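Local coordinates for protein trans-4-hydroxy-L-proline dehydratase (Clostridioides difficile 70-100-2010, PDB 6VXC) that uses a glycyl radical to dehydrate trans-4-hydroxy-L-proline to (S)-1-pyrroline-5-carboxylate in the anaerobic breakdown of hydroxyproline, at residues M387-I401 against I416-T429. Numbering follows the deposited sequence.
Sequences MDEMKLIQPSSNVQI and ISRKGWGQPAFYNT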
loop_
_atom_site.group_PDB
_atom_site.type_symbol
_atom_site.label_atom_id
_atom_site.label_comp_id
_atom_site.label_asym_id
_atom_site.label_seq_id
_atom_site.Cartn_x
_atom_site.Cartn_y
_atom_site.Cartn_z
ATOM N N MET A 387 -16.657 -3.235 -10.268
ATOM C CA MET A 387 -16.361 -2.603 -8.982
ATOM C C MET A 387 -17.606 -1.914 -8.422
ATOM O O MET A 387 -17.877 -1.991 -7.215
ATOM C CB MET A 387 -15.181 -1.628 -9.099
ATOM C CG MET A 387 -15.460 -0.330 -9.826
ATOM S SD MET A 387 -14.137 0.900 -9.690
ATOM C CE MET A 387 -14.257 1.325 -7.944
ATOM N N ASP A 388 -18.403 -1.305 -9.303
ATOM C CA ASP A 388 -19.672 -0.691 -8.922
ATOM C C ASP A 388 -20.620 -1.728 -8.323
ATOM O O ASP A 388 -21.105 -1.575 -7.198
ATOM C CB ASP A 388 -20.266 -0.043 -10.177
ATOM C CG ASP A 388 -21.414 0.912 -9.912
ATOM O OD1 ASP A 388 -21.664 1.308 -8.753
ATOM O OD2 ASP A 388 -22.059 1.290 -10.923
ATOM N N GLU A 389 -20.839 -2.834 -9.039
ATOM C CA GLU A 389 -21.759 -3.858 -8.553
ATOM C C GLU A 389 -21.261 -4.505 -7.261
ATOM O O GLU A 389 -22.018 -4.649 -6.299
ATOM C CB GLU A 389 -21.969 -4.933 -9.622
ATOM C CG GLU A 389 -22.875 -6.082 -9.145
ATOM C CD GLU A 389 -24.325 -5.648 -8.949
ATOM O OE1 GLU A 389 -24.805 -4.830 -9.757
ATOM O OE2 GLU A 389 -24.969 -6.109 -7.989
ATOM N N MET A 390 -19.990 -4.915 -7.222
ATOM C CA MET A 390 -19.519 -5.742 -6.106
ATOM C C MET A 390 -19.385 -4.962 -4.794
ATOM O O MET A 390 -19.599 -5.531 -3.716
ATOM C CB MET A 390 -18.182 -6.392 -6.466
ATOM C CG MET A 390 -18.265 -7.362 -7.663
ATOM S SD MET A 390 -19.571 -8.607 -7.532
ATOM C CE MET A 390 -18.839 -9.759 -6.390
ATOM N N LYS A 391 -19.035 -3.684 -4.857
ATOM C CA LYS A 391 -18.847 -2.832 -3.684
ATOM C C LYS A 391 -18.033 -3.546 -2.590
ATOM O O LYS A 391 -18.446 -3.669 -1.438
ATOM C CB LYS A 391 -20.199 -2.349 -3.154
ATOM C CG LYS A 391 -20.097 -1.146 -2.202
ATOM C CD LYS A 391 -21.454 -0.659 -1.667
ATOM C CE LYS A 391 -21.255 0.485 -0.673
ATOM N NZ LYS A 391 -22.517 1.176 -0.262
ATOM N N LEU A 392 -16.836 -3.998 -2.978
ATOM C CA LEU A 392 -15.892 -4.658 -2.076
ATOM C C LEU A 392 -14.669 -3.776 -1.860
ATOM O O LEU A 392 -14.174 -3.145 -2.799
ATOM C CB LEU A 392 -15.453 -6.014 -2.635
ATOM C CG LEU A 392 -16.559 -7.066 -2.833
ATOM C CD1 LEU A 392 -16.015 -8.272 -3.595
ATOM C CD2 LEU A 392 -17.224 -7.484 -1.504
ATOM N N ILE A 393 -14.182 -3.722 -0.616
ATOM C CA ILE A 393 -13.043 -2.848 -0.325
ATOM C C ILE A 393 -11.711 -3.440 -0.757
ATOM O O ILE A 393 -10.708 -2.715 -0.788
ATOM C CB ILE A 393 -12.987 -2.455 1.168
ATOM C CG1 ILE A 393 -12.884 -3.677 2.077
ATOM C CG2 ILE A 393 -14.170 -1.578 1.538
ATOM C CD1 ILE A 393 -12.808 -3.302 3.557
ATOM N N GLN A 394 -11.681 -4.715 -1.114
ATOM C CA GLN A 394 -10.561 -5.305 -1.841
ATOM C C GLN A 394 -11.122 -5.915 -3.118
ATOM O O GLN A 394 -12.180 -6.517 -3.073
ATOM C CB GLN A 394 -9.866 -6.393 -1.032
ATOM C CG GLN A 394 -9.240 -5.959 0.278
ATOM C CD GLN A 394 -8.098 -6.896 0.672
ATOM O OE1 GLN A 394 -6.958 -6.693 0.256
ATOM N NE2 GLN A 394 -8.396 -7.910 1.473
ATOM N N PRO A 395 -10.440 -5.743 -4.254
ATOM C CA PRO A 395 -9.226 -4.963 -4.450
ATOM C C PRO A 395 -9.521 -3.466 -4.369
ATOM O O PRO A 395 -10.680 -3.044 -4.271
ATOM C CB PRO A 395 -8.794 -5.338 -5.863
ATOM C CG PRO A 395 -10.106 -5.596 -6.567
ATOM C CD PRO A 395 -10.972 -6.255 -5.531
ATOM N N SER A 396 -8.460 -2.677 -4.419
ATOM C CA SER A 396 -8.557 -1.226 -4.450
ATOM C C SER A 396 -8.614 -0.828 -5.923
ATOM O O SER A 396 -7.581 -0.733 -6.597
ATOM C CB SER A 396 -7.372 -0.619 -3.698
ATOM O OG SER A 396 -7.406 0.786 -3.672
ATOM N N SER A 397 -9.839 -0.618 -6.434
ATOM C CA SER A 397 -10.089 -0.446 -7.866
ATOM C C SER A 397 -10.141 1.044 -8.200
ATOM O O SER A 397 -11.085 1.745 -7.818
ATOM C CB SER A 397 -11.386 -1.146 -8.276
ATOM O OG SER A 397 -11.640 -0.947 -9.661
ATOM N N ASN A 398 -9.138 1.519 -8.926
ATOM C CA ASN A 398 -8.951 2.944 -9.177
ATOM C C ASN A 398 -8.809 3.198 -10.669
ATOM O O ASN A 398 -8.669 2.268 -11.468
ATOM C CB ASN A 398 -7.720 3.459 -8.424
ATOM C CG ASN A 398 -7.829 3.208 -6.960
ATOM O OD1 ASN A 398 -8.771 3.657 -6.330
ATOM N ND2 ASN A 398 -6.930 2.431 -6.425
ATOM N N VAL A 399 -8.773 4.480 -11.038
ATOM C CA VAL A 399 -8.685 4.881 -12.433
ATOM C C VAL A 399 -7.496 5.813 -12.638
ATOM O O VAL A 399 -7.148 6.607 -11.758
ATOM C CB VAL A 399 -10.004 5.540 -12.908
ATOM C CG1 VAL A 399 -11.149 4.540 -12.756
ATOM C CG2 VAL A 399 -10.295 6.849 -12.179
ATOM N N GLN A 400 -6.833 5.645 -13.778
ATOM C CA GLN A 400 -5.868 6.597 -14.302
ATOM C C GLN A 400 -6.572 7.484 -15.320
ATOM O O GLN A 400 -7.146 6.990 -16.297
ATOM C CB GLN A 400 -4.676 5.893 -14.951
ATOM C CG GLN A 400 -3.495 5.631 -14.031
ATOM C CD GLN A 400 -2.230 5.277 -14.805
ATOM O OE1 GLN A 400 -1.845 5.982 -15.740
ATOM N NE2 GLN A 400 -1.603 4.158 -14.448
ATOM N N ILE A 401 -6.500 8.783 -15.101
ATOM C CA ILE A 401 -7.118 9.770 -15.962
ATOM C C ILE A 401 -5.996 10.494 -16.682
ATOM O O ILE A 401 -5.112 11.064 -16.040
ATOM C CB ILE A 401 -7.991 10.743 -15.156
ATOM C CG1 ILE A 401 -9.085 9.988 -14.382
ATOM C CG2 ILE A 401 -8.543 11.833 -16.058
ATOM C CD1 ILE A 401 -9.984 9.082 -15.224
ATOM N N ILE A 416 -19.441 6.502 -9.791
ATOM C CA ILE A 416 -19.208 5.525 -8.742
ATOM C C ILE A 416 -18.701 6.216 -7.480
ATOM O O ILE A 416 -19.180 5.942 -6.377
ATOM C CB ILE A 416 -18.246 4.428 -9.239
ATOM C CG1 ILE A 416 -18.831 3.733 -10.483
ATOM C CG2 ILE A 416 -17.994 3.418 -8.155
ATOM C CD1 ILE A 416 -17.797 2.925 -11.304
ATOM N N SER A 417 -17.745 7.138 -7.627
ATOM C CA SER A 417 -17.204 7.852 -6.467
ATOM C C SER A 417 -18.312 8.576 -5.707
ATOM O O SER A 417 -18.371 8.535 -4.469
ATOM C CB SER A 417 -16.121 8.836 -6.934
ATOM O OG SER A 417 -15.590 9.629 -5.880
ATOM N N ARG A 418 -19.248 9.178 -6.444
ATOM C CA ARG A 418 -20.313 9.932 -5.812
ATOM C C ARG A 418 -21.203 9.046 -4.954
ATOM O O ARG A 418 -21.871 9.547 -4.052
ATOM C CB ARG A 418 -21.140 10.622 -6.906
ATOM C CG ARG A 418 -22.393 11.300 -6.428
ATOM C CD ARG A 418 -23.077 12.087 -7.549
ATOM N NE ARG A 418 -23.684 11.248 -8.578
ATOM C CZ ARG A 418 -24.459 11.726 -9.548
ATOM N NH1 ARG A 418 -24.981 10.924 -10.455
ATOM N NH2 ARG A 418 -24.709 13.025 -9.609
ATOM N N LYS A 419 -21.197 7.733 -5.174
ATOM C CA LYS A 419 -21.992 6.869 -4.310
ATOM C C LYS A 419 -21.443 6.783 -2.886
ATOM O O LYS A 419 -22.120 6.244 -2.012
ATOM C CB LYS A 419 -22.110 5.482 -4.936
ATOM C CG LYS A 419 -22.786 5.503 -6.314
ATOM C CD LYS A 419 -22.975 4.118 -6.869
ATOM C CE LYS A 419 -23.597 4.191 -8.259
ATOM N NZ LYS A 419 -23.908 2.843 -8.805
ATOM N N GLY A 420 -20.254 7.308 -2.624
ATOM C CA GLY A 420 -19.837 7.556 -1.255
ATOM C C GLY A 420 -19.132 6.434 -0.524
ATOM O O GLY A 420 -19.059 6.481 0.707
ATOM N N TRP A 421 -18.625 5.413 -1.218
ATOM C CA TRP A 421 -17.805 4.413 -0.544
ATOM C C TRP A 421 -16.325 4.529 -0.894
ATOM O O TRP A 421 -15.563 3.589 -0.670
ATOM C CB TRP A 421 -18.318 2.990 -0.793
ATOM C CG TRP A 421 -18.387 2.518 -2.199
ATOM C CD1 TRP A 421 -19.335 2.845 -3.116
ATOM C CD2 TRP A 421 -17.515 1.571 -2.842
ATOM N NE1 TRP A 421 -19.100 2.187 -4.299
ATOM C CE2 TRP A 421 -17.986 1.400 -4.159
ATOM C CE3 TRP A 421 -16.378 0.863 -2.432
ATOM C CZ2 TRP A 421 -17.365 0.544 -5.075
ATOM C CZ3 TRP A 421 -15.756 0.012 -3.344
ATOM C CH2 TRP A 421 -16.260 -0.144 -4.645
ATOM N N GLY A 422 -15.910 5.646 -1.440
ATOM C CA GLY A 422 -14.506 5.988 -1.589
ATOM C C GLY A 422 -13.859 5.637 -2.913
ATOM O O GLY A 422 -13.161 6.461 -3.491
ATOM N N GLN A 423 -14.084 4.416 -3.403
ATOM C CA GLN A 423 -13.524 3.981 -4.688
ATOM C C GLN A 423 -14.362 4.572 -5.823
ATOM O O GLN A 423 -15.544 4.809 -5.645
ATOM C CB GLN A 423 -13.507 2.440 -4.806
ATOM C CG GLN A 423 -12.668 1.737 -3.755
ATOM C CD GLN A 423 -12.498 0.246 -4.038
ATOM O OE1 GLN A 423 -12.770 -0.226 -5.145
ATOM N NE2 GLN A 423 -12.016 -0.497 -3.036
ATOM N N PRO A 424 -13.735 4.874 -6.968
ATOM C CA PRO A 424 -12.295 4.819 -7.240
ATOM C C PRO A 424 -11.594 6.114 -6.844
ATOM O O PRO A 424 -12.228 7.174 -6.853
ATOM C CB PRO A 424 -12.236 4.654 -8.762
ATOM C CG PRO A 424 -13.438 5.499 -9.227
ATOM C CD PRO A 424 -14.511 5.250 -8.169
ATOM N N ALA A 425 -10.307 6.025 -6.515
ATOM C CA ALA A 425 -9.468 7.205 -6.504
ATOM C C ALA A 425 -9.054 7.526 -7.940
ATOM O O ALA A 425 -9.112 6.674 -8.830
ATOM C CB ALA A 425 -8.232 6.991 -5.634
ATOM N N PHE A 426 -8.595 8.753 -8.144
ATOM C CA PHE A 426 -8.199 9.253 -9.453
ATOM C C PHE A 426 -6.709 9.574 -9.448
ATOM O O PHE A 426 -6.234 10.275 -8.553
ATOM C CB PHE A 426 -9.015 10.506 -9.825
ATOM C CG PHE A 426 -10.519 10.291 -9.805
ATOM C CD1 PHE A 426 -11.234 10.387 -8.621
ATOM C CD2 PHE A 426 -11.207 10.007 -10.971
ATOM C CE1 PHE A 426 -12.615 10.190 -8.597
ATOM C CE2 PHE A 426 -12.576 9.812 -10.955
ATOM C CZ PHE A 426 -13.287 9.896 -9.766
ATOM N N TYR A 427 -5.984 9.092 -10.459
ATOM C CA TYR A 427 -4.555 9.334 -10.617
ATOM C C TYR A 427 -4.282 9.991 -11.963
ATOM O O TYR A 427 -4.900 9.634 -12.968
ATOM C CB TYR A 427 -3.730 8.033 -10.529
ATOM C CG TYR A 427 -3.924 7.251 -9.254
ATOM C CD1 TYR A 427 -3.328 7.672 -8.070
ATOM C CD2 TYR A 427 -4.680 6.086 -9.243
ATOM C CE1 TYR A 427 -3.512 6.975 -6.890
ATOM C CE2 TYR A 427 -4.869 5.375 -8.077
ATOM C CZ TYR A 427 -4.279 5.824 -6.898
ATOM O OH TYR A 427 -4.462 5.109 -5.748
ATOM N N ASN A 428 -3.325 10.920 -11.977
ATOM C CA ASN A 428 -2.983 11.719 -13.156
ATOM C C ASN A 428 -1.934 10.981 -13.986
ATOM O O ASN A 428 -0.758 10.923 -13.612
ATOM C CB ASN A 428 -2.484 13.097 -12.728
ATOM C CG ASN A 428 -2.142 13.998 -13.904
ATOM O OD1 ASN A 428 -2.101 13.557 -15.046
ATOM N ND2 ASN A 428 -1.934 15.284 -13.623
ATOM N N THR A 429 -2.361 10.429 -15.123
ATOM C CA THR A 429 -1.452 9.664 -15.976
ATOM C C THR A 429 -0.243 10.489 -16.398
ATOM O O THR A 429 0.889 9.983 -16.403
ATOM C CB THR A 429 -2.194 9.141 -17.208
ATOM O OG1 THR A 429 -3.192 8.196 -16.809
ATOM C CG2 THR A 429 -1.221 8.516 -18.205
HETATM O O HOH W 1 -21.072 0.929 -6.048
HETATM O O HOH W 2 -22.130 4.059 0.089
HETATM O O HOH W 3 -10.488 0.016 -0.490
HETATM O O HOH W 4 -13.300 -2.637 -5.749
HETATM O O HOH W 5 -5.064 13.916 -16.506
#
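W421 is the large bump of this contact, its indole clamped between K391 and Q423. The extended K391 chain runs over the indole head to tail and lays CG on one face, 3.8 Å from the centroid of the five-membered ring, a CH-pi contact; Q423 CB covers the opposite face nearer the rim. A chi1 of 59° tucks the W421 ring over its own backbone, and the six-membered ring reaches the last turn of helix 378-390, where CZ2 lies 3.4 Å from M387 O. A water joins the indole NE1 to D388 O. M387 bends at chi3 (-69°) and plugs its CE into a hollow walled by W421, Q423 and P424, with CE 3.4 Å from Q423 CB. Farther out, D388 flanks I416 and forms a salt bridge to K419, whose NZ meets the syn lone pair of D388 OD1 at 2.7 Å; R412 forms a second, to OD2. The Q423 amide grips the backbone on both sides of S396, at the start of strand 396-401: Q423 NE2 donates to P395 O (3.1 Å), and S397 N gives a weak bond to Q423 OE1. Beyond cis-P424, A425 N donates to N398 OD1 (2.8 Å) from somewhat outside the plane of the side-chain carbonyl, and N398 CB abuts the Y427 ring edge at CE2. A parallel ladder follows, V399 N to A425 O, Y427 N to V399 O, I401 N to Y427 O and T429 N to I401 O. V399 CG2 nestles against F426 CD2 (3.5 Å) on one sheet face; near the other, T429 OG1 donates to a lone pair of Q400 OE1. This is a beta-alpha-beta crossover in which helix 407-418 links neighbouring parallel strands 396-401 and 426-428 of a mixed sheet in the glycyl radical enzyme fold; Y427 OH bonds to the backbone O of C454, by similarity the active-site cysteine radical residue.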